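Local coordinates for NAD-dependent formate dehydrogenase gamma subunit (Cupriavidus necator, PDB 6VW7), which carries a [2Fe-2S] cluster on a thioredoxin-like domain and, paired with the beta subunit, probably relays electrons between formate oxidation and NAD, at residues A19-R24 and P51-A56; V67-F70 and R75-P78; A101-R106 and R151-L156. One frame throughout, in Å; residues are numbered along the deposited sequence. Where two conformers were deposited one is given.

Contact 1 of 3, residues A19-R24 and P51-A56; sequences AIVAAR and PVIARA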
ATOM      1  N   ALA A  19      25.628   9.732 -18.519  1.00 28.86           N
ATOM      2  CA  ALA A  19      26.194   9.750 -17.172  1.00 29.20           C
ATOM      3  C   ALA A  19      25.299   9.014 -16.187  1.00 27.19           C
ATOM      4  O   ALA A  19      25.791   8.314 -15.292  1.00 26.92           O
ATOM      5  CB  ALA A  19      26.404  11.189 -16.704  1.00 28.13           C
ATOM      6  N   ILE A  20      23.989   9.231 -16.287  1.00 25.94           N
ATOM      7  CA  ILE A  20      23.046   8.521 -15.430  1.00 27.81           C
ATOM      8  C   ILE A  20      23.253   7.013 -15.549  1.00 28.85           C
ATOM      9  O   ILE A  20      23.298   6.281 -14.545  1.00 26.11           O
ATOM     10  CB  ILE A  20      21.601   8.912 -15.790  1.00 30.43           C
ATOM     11  CG1 ILE A  20      21.253  10.322 -15.283  1.00 31.84           C
ATOM     12  CG2 ILE A  20      20.613   7.852 -15.295  1.00 27.35           C
ATOM     13  CD1 ILE A  20      19.960  10.865 -15.902  1.00 31.05           C
ATOM     14  N   VAL A  21      23.389   6.535 -16.786  1.00 27.73           N
ATOM     15  CA  VAL A  21      23.596   5.109 -17.034  1.00 26.61           C
ATOM     16  C   VAL A  21      24.937   4.667 -16.464  1.00 28.22           C
ATOM     17  O   VAL A  21      25.037   3.628 -15.799  1.00 28.42           O
ATOM     18  CB  VAL A  21      23.505   4.834 -18.548  1.00 29.25           C
ATOM     19  CG1 VAL A  21      23.957   3.433 -18.883  1.00 27.70           C
ATOM     20  CG2 VAL A  21      22.098   5.124 -19.079  1.00 25.77           C
ATOM     21  N   ALA A  22      25.990   5.468 -16.702  1.00 26.92           N
ATOM     22  CA  ALA A  22      27.338   5.091 -16.287  1.00 27.87           C
ATOM     23  C   ALA A  22      27.472   5.018 -14.769  1.00 28.87           C
ATOM     24  O   ALA A  22      28.246   4.200 -14.255  1.00 29.39           O
ATOM     25  CB  ALA A  22      28.367   6.076 -16.855  1.00 29.16           C
ATOM     26  N   ALA A  23      26.771   5.889 -14.041  1.00 26.11           N
ATOM     27  CA  ALA A  23      26.824   5.849 -12.584  1.00 27.28           C
ATOM     28  C   ALA A  23      26.129   4.606 -12.027  1.00 28.20           C
ATOM     29  O   ALA A  23      26.426   4.183 -10.900  1.00 26.67           O
ATOM     30  CB  ALA A  23      26.165   7.099 -11.995  1.00 26.47           C
ATOM     31  N   ARG A  24      25.201   4.027 -12.773  1.00 26.14           N
ATOM     32  CA  ARG A  24      24.380   2.931 -12.261  1.00 27.52           C
ATOM     33  C   ARG A  24      24.734   1.581 -12.863  1.00 27.90           C
ATOM     34  O   ARG A  24      24.123   0.568 -12.494  1.00 26.58           O
ATOM     35  CB  ARG A  24      22.899   3.237 -12.502  1.00 25.32           C
ATOM     36  CG  ARG A  24      22.400   4.370 -11.630  1.00 27.96           C
ATOM     37  CD  ARG A  24      21.013   4.881 -11.990  1.00 30.01           C
ATOM     38  NE  ARG A  24      20.620   5.922 -11.039  1.00 29.53           N
ATOM     39  CZ  ARG A  24      21.122   7.153 -11.043  1.00 28.06           C
ATOM     40  NH1 ARG A  24      22.012   7.500 -11.957  1.00 27.29           N
ATOM     41  NH2 ARG A  24      20.732   8.035 -10.138  1.00 28.93           N
ATOM     42  N   PRO A  51      19.962   2.368 -26.941  1.00 35.42           N
ATOM     43  CA  PRO A  51      21.283   1.790 -27.244  1.00 36.44           C
ATOM     44  C   PRO A  51      22.312   2.062 -26.165  1.00 36.69           C
ATOM     45  O   PRO A  51      23.176   1.216 -25.909  1.00 36.87           O
ATOM     46  CB  PRO A  51      21.657   2.447 -28.584  1.00 39.44           C
ATOM     47  CG  PRO A  51      20.345   2.833 -29.186  1.00 40.07           C
ATOM     48  CD  PRO A  51      19.509   3.262 -28.024  1.00 36.66           C
ATOM     49  N   VAL A  52      22.249   3.232 -25.527  1.00 34.63           N
ATOM     50  CA  VAL A  52      23.206   3.551 -24.474  1.00 36.28           C
ATOM     51  C   VAL A  52      22.995   2.634 -23.275  1.00 31.88           C
ATOM     52  O   VAL A  52      23.948   2.070 -22.721  1.00 29.49           O
ATOM     53  CB  VAL A  52      23.077   5.033 -24.079  1.00 36.46           C
ATOM     54  CG1 VAL A  52      24.010   5.371 -22.914  1.00 35.30           C
ATOM     55  CG2 VAL A  52      23.327   5.913 -25.287  1.00 35.79           C
ATOM     56  N   ILE A  53      21.741   2.472 -22.864  1.00 29.87           N
ATOM     57  CA  ILE A  53      21.434   1.573 -21.756  1.00 30.33           C
ATOM     58  C   ILE A  53      21.853   0.149 -22.105  1.00 29.83           C
ATOM     59  O   ILE A  53      22.567  -0.508 -21.339  1.00 30.43           O
ATOM     60  CB  ILE A  53      19.935   1.647 -21.420  1.00 29.88           C
ATOM     61  CG1 ILE A  53      19.556   3.060 -20.970  1.00 29.46           C
ATOM     62  CG2 ILE A  53      19.540   0.560 -20.404  1.00 27.98           C
ATOM     63  CD1 ILE A  53      18.076   3.370 -21.135  1.00 30.49           C
ATOM     64  N   ALA A  54      21.465  -0.317 -23.297  1.00 28.75           N
ATOM     65  CA  ALA A  54      21.731  -1.696 -23.699  1.00 30.99           C
ATOM     66  C   ALA A  54      23.216  -2.016 -23.630  1.00 34.57           C
ATOM     67  O   ALA A  54      23.616  -3.028 -23.041  1.00 34.12           O
ATOM     68  CB  ALA A  54      21.191  -1.948 -25.107  1.00 32.65           C
ATOM     69  N   ARG A  55      24.056  -1.149 -24.223  1.00 36.30           N
ATOM     70  CA  ARG A  55      25.495  -1.380 -24.219  1.00 38.10           C
ATOM     71  C   ARG A  55      26.053  -1.436 -22.801  1.00 38.22           C
ATOM     72  O   ARG A  55      26.890  -2.290 -22.491  1.00 38.97           O
ATOM     73  CB  ARG A  55      26.202  -0.291 -25.034  1.00 42.37           C
ATOM     74  CG  ARG A  55      27.705  -0.278 -24.881  1.00 45.32           C
ATOM     75  CD  ARG A  55      28.367   0.485 -26.027  1.00 49.65           C
ATOM     76  NE  ARG A  55      29.765   0.798 -25.732  1.00 52.78           N
ATOM     77  CZ  ARG A  55      30.683   1.067 -26.654  1.00 57.57           C
ATOM     78  NH1 ARG A  55      30.358   1.049 -27.941  1.00 59.71           N
ATOM     79  NH2 ARG A  55      31.931   1.346 -26.291  1.00 59.44           N
ATOM     80  N   ALA A  56      25.639  -0.510 -21.936  1.00 36.02           N
ATOM     81  CA  ALA A  56      26.238  -0.456 -20.607  1.00 35.71           C
ATOM     82  C   ALA A  56      25.858  -1.667 -19.753  1.00 33.57           C
ATOM     83  O   ALA A  56      26.666  -2.115 -18.932  1.00 32.96           O
ATOM     84  CB  ALA A  56      25.832   0.827 -19.901  1.00 34.38           C
TER
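With chi1 at 170°, Val21 sets CG1 trans to its own backbone N and CG2 trans to its carbonyl carbon, which spreads its two methyls as a fork toward helix 50-57. On the far side Ile53 has chi1 at -62°, which puts its CG1 beside its backbone N, on the flank that the second methyl of Val21 reaches. The two branches therefore do different work. Val21 CG1 presses on Ala56 CB at 3.4 Å, closer than carbon atoms usually pack, and it also lies 4.1 Å from the carbonyl oxygen Val52 O. Val21 CG2 meets Ile53 CG1 at 3.8 Å, the two side chains crossing at about a right angle, and approaches Val52 CG1 more loosely at 4.3 Å. One valine thus touches three residues spread over a helical turn of its partner, and no hydrogen bond passes between the segments.

The short segments run nearly parallel, 18° apart, and their axes approach to 9.8 Å. Along segment 19-24, Arg24 turns back on its own helix: its NH1 donates to Ile20 O at 3.1 Å, the oxygen lying in the guanidinium plane at its edge. Ile20 faces helix 31-42, whereas Ile53 reaches both Leu31 of that helix and Val64 of helix 61-70. The pair, a single valine laid on one face of the neighbouring helix, belongs to the N-terminal helical bundle that, as in other complex I 24 kDa subunits, comes before the thioredoxin-like [2Fe-2S] domain.

Contact 2 of 3, residues V67-F70 and R75-P78; sequences VITF and RQQP
Ile68 and Gln76 meet where the last helix of the N-terminal helical bundle, 61-70, packs against the linker leading to the first strand of the thioredoxin-like domain. The branch methyl does the touching: Ile68 CG2 stands opposite its backbone N across the first torsion and points at the linker, while the side chain also meets Leu35 of helix 31-42 and Ile45 of a loop. Gln76 has its CG beside its backbone N (chi1 -69°) and runs on almost fully extended (chi2 175°). This carries the chain across the methyl, with Gln76 CG 3.5 Å and Gln76 CD 3.6 Å from Ile68 CG2. The methyl lies over the face of the Gln76 amide, a van der Waals contact in which Gln76 OE1 is 3.8 Å from Ile68 CG2.

Arg75, just before, has its CB directed away from the helix; in one of its two conformers NH2 forms a salt bridge with Glu124 of the thioredoxin-like domain, and its backbone N is held by Gln39 of helix 31-42. Thr69 adds a looser edge to the contact. Its hydroxyl, beside its backbone N, is hydrogen-bonded to His65 O one turn back. Gln76 NE2 is merely a neighbour, 4.2 Å from Thr69 OG1 and too far to bond.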
ATOM      1  N   VAL A  67      11.224  -3.885 -21.651  1.00 33.78           N
ATOM      2  CA  VAL A  67      11.001  -3.455 -20.274  1.00 32.86           C
ATOM      3  C   VAL A  67      10.270  -2.116 -20.245  1.00 31.94           C
ATOM      4  O   VAL A  67       9.278  -1.948 -19.526  1.00 31.21           O
ATOM      5  CB  VAL A  67      12.343  -3.399 -19.518  1.00 29.87           C
ATOM      6  CG1 VAL A  67      12.207  -2.660 -18.162  1.00 26.67           C
ATOM      7  CG2 VAL A  67      12.896  -4.826 -19.338  1.00 28.59           C
ATOM      8  N   ILE A  68      10.734  -1.150 -21.049  1.00 32.02           N
ATOM      9  CA  ILE A  68      10.085   0.157 -21.098  1.00 32.21           C
ATOM     10  C   ILE A  68       8.616   0.004 -21.457  1.00 34.57           C
ATOM     11  O   ILE A  68       7.739   0.633 -20.848  1.00 35.87           O
ATOM     12  CB  ILE A  68      10.814   1.080 -22.097  1.00 32.75           C
ATOM     13  CG1 ILE A  68      12.235   1.386 -21.620  1.00 31.39           C
ATOM     14  CG2 ILE A  68      10.039   2.366 -22.287  1.00 33.69           C
ATOM     15  CD1 ILE A  68      13.130   1.999 -22.716  1.00 31.33           C
ATOM     16  N   THR A  69       8.322  -0.857 -22.437  1.00 34.40           N
ATOM     17  CA  THR A  69       6.954  -1.065 -22.890  1.00 36.00           C
ATOM     18  C   THR A  69       6.104  -1.803 -21.857  1.00 35.29           C
ATOM     19  O   THR A  69       4.902  -1.538 -21.743  1.00 35.51           O
ATOM     20  CB  THR A  69       6.978  -1.833 -24.219  1.00 36.59           C
ATOM     21  OG1 THR A  69       7.522  -0.982 -25.237  1.00 40.22           O
ATOM     22  CG2 THR A  69       5.592  -2.274 -24.629  1.00 39.71           C
ATOM     23  N   PHE A  70       6.705  -2.713 -21.091  1.00 35.09           N
ATOM     24  CA  PHE A  70       5.935  -3.523 -20.147  1.00 32.51           C
ATOM     25  C   PHE A  70       5.356  -2.676 -19.017  1.00 32.34           C
ATOM     26  O   PHE A  70       4.214  -2.888 -18.594  1.00 30.00           O
ATOM     27  CB  PHE A  70       6.830  -4.635 -19.580  1.00 31.96           C
ATOM     28  CG  PHE A  70       6.120  -5.572 -18.607  1.00 32.28           C
ATOM     29  CD1 PHE A  70       5.470  -6.707 -19.074  1.00 33.03           C
ATOM     30  CD2 PHE A  70       6.131  -5.324 -17.238  1.00 31.75           C
ATOM     31  CE1 PHE A  70       4.818  -7.569 -18.191  1.00 33.33           C
ATOM     32  CE2 PHE A  70       5.492  -6.180 -16.346  1.00 32.38           C
ATOM     33  CZ  PHE A  70       4.827  -7.315 -16.834  1.00 33.13           C
ATOM     34  N   ARG A  75       7.131   6.438 -19.637  1.00 35.63           N
ATOM     35  CA  ARG A  75       6.636   7.016 -20.876  0.57 38.97           C
ATOM     36  C   ARG A  75       7.799   7.277 -21.818  1.00 38.55           C
ATOM     37  O   ARG A  75       8.913   7.583 -21.386  1.00 37.29           O
ATOM     38  CB  ARG A  75       5.821   8.299 -20.639  0.57 41.30           C
ATOM     39  CG  ARG A  75       6.409   9.309 -19.685  0.57 41.80           C
ATOM     40  CD  ARG A  75       5.413  10.449 -19.441  0.57 42.31           C
ATOM     41  NE  ARG A  75       4.253  10.023 -18.661  0.57 42.49           N
ATOM     42  CZ  ARG A  75       3.013   9.910 -19.136  0.57 41.95           C
ATOM     43  NH1 ARG A  75       2.743  10.201 -20.403  0.57 43.35           N
ATOM     44  NH2 ARG A  75       2.036   9.512 -18.336  0.57 39.40           N
ATOM     45  N   GLN A  76       7.533   7.108 -23.110  1.00 41.86           N
ATOM     46  CA  GLN A  76       8.535   7.280 -24.151  1.00 44.54           C
ATOM     47  C   GLN A  76       8.417   8.609 -24.883  1.00 42.87           C
ATOM     48  O   GLN A  76       9.182   8.855 -25.814  1.00 43.55           O
ATOM     49  CB  GLN A  76       8.458   6.117 -25.145  1.00 48.18           C
ATOM     50  CG  GLN A  76       8.911   4.810 -24.529  1.00 50.53           C
ATOM     51  CD  GLN A  76       8.746   3.617 -25.449  1.00 55.31           C
ATOM     52  OE1 GLN A  76       9.727   3.090 -25.981  1.00 58.20           O
ATOM     53  NE2 GLN A  76       7.500   3.168 -25.625  1.00 54.75           N
ATOM     54  N   GLN A  77       7.463   9.452 -24.507  1.00 42.07           N
ATOM     55  CA  GLN A  77       7.309  10.787 -25.058  1.00 42.46           C
ATOM     56  C   GLN A  77       6.924  11.719 -23.921  1.00 41.30           C
ATOM     57  O   GLN A  77       6.295  11.283 -22.953  1.00 36.47           O
ATOM     58  CB  GLN A  77       6.235  10.826 -26.160  1.00 44.06           C
ATOM     59  N   PRO A  78       7.267  13.004 -24.012  1.00 45.23           N
ATOM     60  CA  PRO A  78       6.961  13.917 -22.903  1.00 45.83           C
ATOM     61  C   PRO A  78       5.466  13.973 -22.618  1.00 45.05           C
ATOM     62  O   PRO A  78       4.633  13.835 -23.515  1.00 45.96           O
ATOM     63  CB  PRO A  78       7.481  15.270 -23.403  1.00 46.94           C
ATOM     64  CG  PRO A  78       8.484  14.928 -24.451  1.00 48.10           C
ATOM     65  CD  PRO A  78       7.993  13.675 -25.102  1.00 47.07           C
TER

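Contact 3 of 3, residues A101-R106 and R151-L156; sequences AEHAQR and RRFDAL
A histidine-carboxylate hydrogen bond, His103 to Asp154, joins two helices of the thioredoxin-like domain, with an alanine-on-phenylalanine contact beside it. His103 NE2 donates to Asp154 OD1 at 2.8 Å with an N-H...O angle of 154°. The oxygen is met on its syn side, but the nitrogen stands 31° out of the carboxylate plane; the imidazole and carboxylate planes are also turned against each other. Asp154 CB does not aim at the other helix; its CG, trans to the carbonyl carbon, brings the acid to the edge of the imidazole. As His103 is the donor at NE2, the nearby negative charge would be expected to polarise the ring and might favour its protonation.

Phe153 holds the buried side of the contact. Ala104 CB lies over one face of its ring, 3.4 Å from Phe153 CZ and 3.7 Å from Phe153 CE2. His103 CD2 approaches Phe153 CD2 obliquely at 4.2 Å, linking the polar and apolar parts.

The axes of the short segments 101-106 and 151-156 approach to 10.4 Å, 38° apart. Phe153 also touches Leu100 and Leu108 of helix 97-108, which lies in the chain between the parallel strands 82-87 and 121-126, while helix 150-160 follows strand 143-145 at the sheet's margin.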
ATOM      1  N   ALA A 101     -14.217  10.320 -13.214  1.00 38.58           N
ATOM      2  CA  ALA A 101     -13.460  10.078 -14.442  1.00 37.05           C
ATOM      3  C   ALA A 101     -14.214  10.577 -15.671  1.00 40.73           C
ATOM      4  O   ALA A 101     -13.604  11.101 -16.612  1.00 43.09           O
ATOM      5  CB  ALA A 101     -13.141   8.591 -14.577  1.00 35.07           C
ATOM      6  N   GLU A 102     -15.536  10.412 -15.692  1.00 44.01           N
ATOM      7  CA  GLU A 102     -16.318  10.947 -16.799  1.00 48.29           C
ATOM      8  C   GLU A 102     -16.261  12.465 -16.810  1.00 48.53           C
ATOM      9  O   GLU A 102     -16.105  13.082 -17.870  1.00 51.13           O
ATOM     10  CB  GLU A 102     -17.771  10.487 -16.700  1.00 51.67           C
ATOM     11  CG  GLU A 102     -17.980   8.998 -16.806  1.00 56.32           C
ATOM     12  CD  GLU A 102     -19.323   8.571 -16.234  1.00 62.57           C
ATOM     13  OE1 GLU A 102     -19.520   7.357 -15.996  1.00 64.07           O
ATOM     14  OE2 GLU A 102     -20.176   9.459 -16.008  1.00 65.10           O
ATOM     15  N   HIS A 103     -16.390  13.086 -15.635  1.00 47.05           N
ATOM     16  CA  HIS A 103     -16.326  14.540 -15.565  1.00 47.98           C
ATOM     17  C   HIS A 103     -14.959  15.055 -15.987  1.00 46.64           C
ATOM     18  O   HIS A 103     -14.859  16.047 -16.718  1.00 46.87           O
ATOM     19  CB  HIS A 103     -16.649  15.037 -14.159  1.00 48.91           C
ATOM     20  CG  HIS A 103     -16.389  16.499 -13.986  1.00 48.12           C
ATOM     21  ND1 HIS A 103     -17.194  17.464 -14.551  1.00 49.75           N
ATOM     22  CD2 HIS A 103     -15.389  17.163 -13.358  1.00 46.47           C
ATOM     23  CE1 HIS A 103     -16.715  18.662 -14.261  1.00 49.45           C
ATOM     24  NE2 HIS A 103     -15.620  18.508 -13.538  1.00 48.41           N
ATOM     25  N   ALA A 104     -13.893  14.403 -15.517  1.00 43.25           N
ATOM     26  CA  ALA A 104     -12.549  14.874 -15.821  1.00 44.15           C
ATOM     27  C   ALA A 104     -12.316  14.940 -17.323  1.00 47.00           C
ATOM     28  O   ALA A 104     -11.711  15.895 -17.821  1.00 49.07           O
ATOM     29  CB  ALA A 104     -11.513  13.970 -15.156  1.00 40.89           C
ATOM     30  N   GLN A 105     -12.821  13.954 -18.063  1.00 50.27           N
ATOM     31  CA  GLN A 105     -12.639  13.950 -19.511  1.00 53.83           C
ATOM     32  C   GLN A 105     -13.462  15.047 -20.176  1.00 58.26           C
ATOM     33  O   GLN A 105     -12.998  15.685 -21.127  1.00 60.95           O
ATOM     34  CB  GLN A 105     -13.008  12.577 -20.066  1.00 54.99           C
ATOM     35  CG  GLN A 105     -12.011  11.497 -19.676  1.00 54.17           C
ATOM     36  CD  GLN A 105     -12.518  10.096 -19.956  1.00 55.29           C
ATOM     37  OE1 GLN A 105     -12.328   9.557 -21.043  1.00 56.15           O
ATOM     38  NE2 GLN A 105     -13.169   9.499 -18.963  1.00 53.56           N
ATOM     39  N   ARG A 106     -14.676  15.303 -19.677  1.00 58.72           N
ATOM     40  CA  ARG A 106     -15.461  16.413 -20.213  1.00 60.28           C
ATOM     41  C   ARG A 106     -14.812  17.756 -19.894  1.00 56.81           C
ATOM     42  O   ARG A 106     -14.733  18.631 -20.761  1.00 56.25           O
ATOM     43  CB  ARG A 106     -16.901  16.352 -19.689  1.00 63.60           C
ATOM     44  CG  ARG A 106     -17.703  15.170 -20.235  1.00 66.60           C
ATOM     45  CD  ARG A 106     -19.182  15.193 -19.824  1.00 68.65           C
ATOM     46  NE  ARG A 106     -19.383  15.469 -18.403  1.00 68.64           N
ATOM     47  CZ  ARG A 106     -19.704  14.541 -17.504  1.00 67.95           C
ATOM     48  NH1 ARG A 106     -19.872  13.280 -17.883  1.00 67.82           N
ATOM     49  NH2 ARG A 106     -19.867  14.871 -16.228  1.00 66.76           N
ATOM     50  N   ARG A 151     -16.507  19.585  -8.440  1.00 46.94           N
ATOM     51  CA  ARG A 151     -16.088  20.927  -8.048  1.00 49.97           C
ATOM     52  C   ARG A 151     -14.611  20.948  -7.669  1.00 48.31           C
ATOM     53  O   ARG A 151     -13.835  21.748  -8.208  1.00 49.73           O
ATOM     54  CB  ARG A 151     -16.958  21.442  -6.899  1.00 49.40           C
ATOM     55  N   ARG A 152     -14.191  20.057  -6.761  1.00 47.63           N
ATOM     56  CA  ARG A 152     -12.797  20.077  -6.326  1.00 47.38           C
ATOM     57  C   ARG A 152     -11.845  19.766  -7.470  1.00 45.24           C
ATOM     58  O   ARG A 152     -10.739  20.316  -7.518  1.00 44.73           O
ATOM     59  CB  ARG A 152     -12.576  19.100  -5.168  1.00 48.42           C
ATOM     60  CG  ARG A 152     -13.306  19.494  -3.887  1.00 54.02           C
ATOM     61  CD  ARG A 152     -12.848  18.659  -2.691  1.00 57.55           C
ATOM     62  NE  ARG A 152     -13.967  17.956  -2.062  1.00 62.37           N
ATOM     63  CZ  ARG A 152     -14.386  18.160  -0.814  1.00 65.41           C
ATOM     64  NH1 ARG A 152     -13.769  19.044  -0.039  1.00 66.30           N
ATOM     65  NH2 ARG A 152     -15.412  17.467  -0.332  1.00 66.29           N
ATOM     66  N   PHE A 153     -12.246  18.888  -8.396  1.00 46.16           N
ATOM     67  CA  PHE A 153     -11.404  18.615  -9.556  1.00 44.84           C
ATOM     68  C   PHE A 153     -11.165  19.880 -10.370  1.00 47.49           C
ATOM     69  O   PHE A 153     -10.016  20.238 -10.655  1.00 45.61           O
ATOM     70  CB  PHE A 153     -12.026  17.529 -10.433  1.00 43.17           C
ATOM     71  CG  PHE A 153     -11.147  17.108 -11.587  1.00 42.15           C
ATOM     72  CD1 PHE A 153     -10.169  16.140 -11.420  1.00 38.25           C
ATOM     73  CD2 PHE A 153     -11.287  17.697 -12.836  1.00 43.21           C
ATOM     74  CE1 PHE A 153      -9.355  15.766 -12.481  1.00 37.16           C
ATOM     75  CE2 PHE A 153     -10.478  17.321 -13.898  1.00 41.07           C
ATOM     76  CZ  PHE A 153      -9.513  16.356 -13.717  1.00 38.66           C
ATOM     77  N   ASP A 154     -12.242  20.579 -10.745  1.00 49.84           N
ATOM     78  CA  ASP A 154     -12.084  21.807 -11.521  1.00 52.39           C
ATOM     79  C   ASP A 154     -11.236  22.823 -10.772  1.00 50.83           C
ATOM     80  O   ASP A 154     -10.429  23.533 -11.381  1.00 49.44           O
ATOM     81  CB  ASP A 154     -13.449  22.410 -11.859  1.00 57.35           C
ATOM     82  CG  ASP A 154     -14.277  21.514 -12.757  1.00 59.99           C
ATOM     83  OD1 ASP A 154     -13.726  20.519 -13.281  1.00 60.74           O
ATOM     84  OD2 ASP A 154     -15.473  21.819 -12.954  1.00 61.50           O
ATOM     85  N   ALA A 155     -11.404  22.902  -9.450  1.00 50.71           N
ATOM     86  CA  ALA A 155     -10.608  23.830  -8.653  1.00 53.15           C
ATOM     87  C   ALA A 155      -9.124  23.492  -8.740  1.00 54.29           C
ATOM     88  O   ALA A 155      -8.290  24.371  -8.980  1.00 53.90           O
ATOM     89  CB  ALA A 155     -11.081  23.819  -7.200  1.00 53.12           C
ATOM     90  N   LEU A 156      -8.774  22.216  -8.562  1.00 53.35           N
ATOM     91  CA  LEU A 156      -7.360  21.861  -8.570  1.00 53.00           C
ATOM     92  C   LEU A 156      -6.751  21.998  -9.965  1.00 52.08           C
ATOM     93  O   LEU A 156      -5.572  22.352 -10.092  1.00 52.85           O
ATOM     94  CB  LEU A 156      -7.164  20.456  -7.989  1.00 53.12           C
ATOM     95  CG  LEU A 156      -7.450  19.172  -8.768  1.00 54.68           C
ATOM     96  CD1 LEU A 156      -6.239  18.735  -9.577  1.00 55.38           C
ATOM     97  CD2 LEU A 156      -7.851  18.072  -7.793  1.00 52.26           C
TER

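Contacts 1 and 2 belong to the helical N-terminal half and contact 3 to the cluster-bearing half, on the opposite side of the chain's centre. The centres of contacts 1 and 2 are about 17 Å apart, with nearest atoms about 5 Å apart, and helices 50-57 and 61-70 follow each other in the chain. Contact 2 lies at the passage between the halves, its centre about 27 Å from that of contact 3; contact 1 is about 40 Å from contact 3, centre to centre. Contact 3 comes closest to the [2Fe-2S] site: the Phe153 side chain is about 13 Å from the cluster and about 11 Å from the side chain of its ligand Cys87.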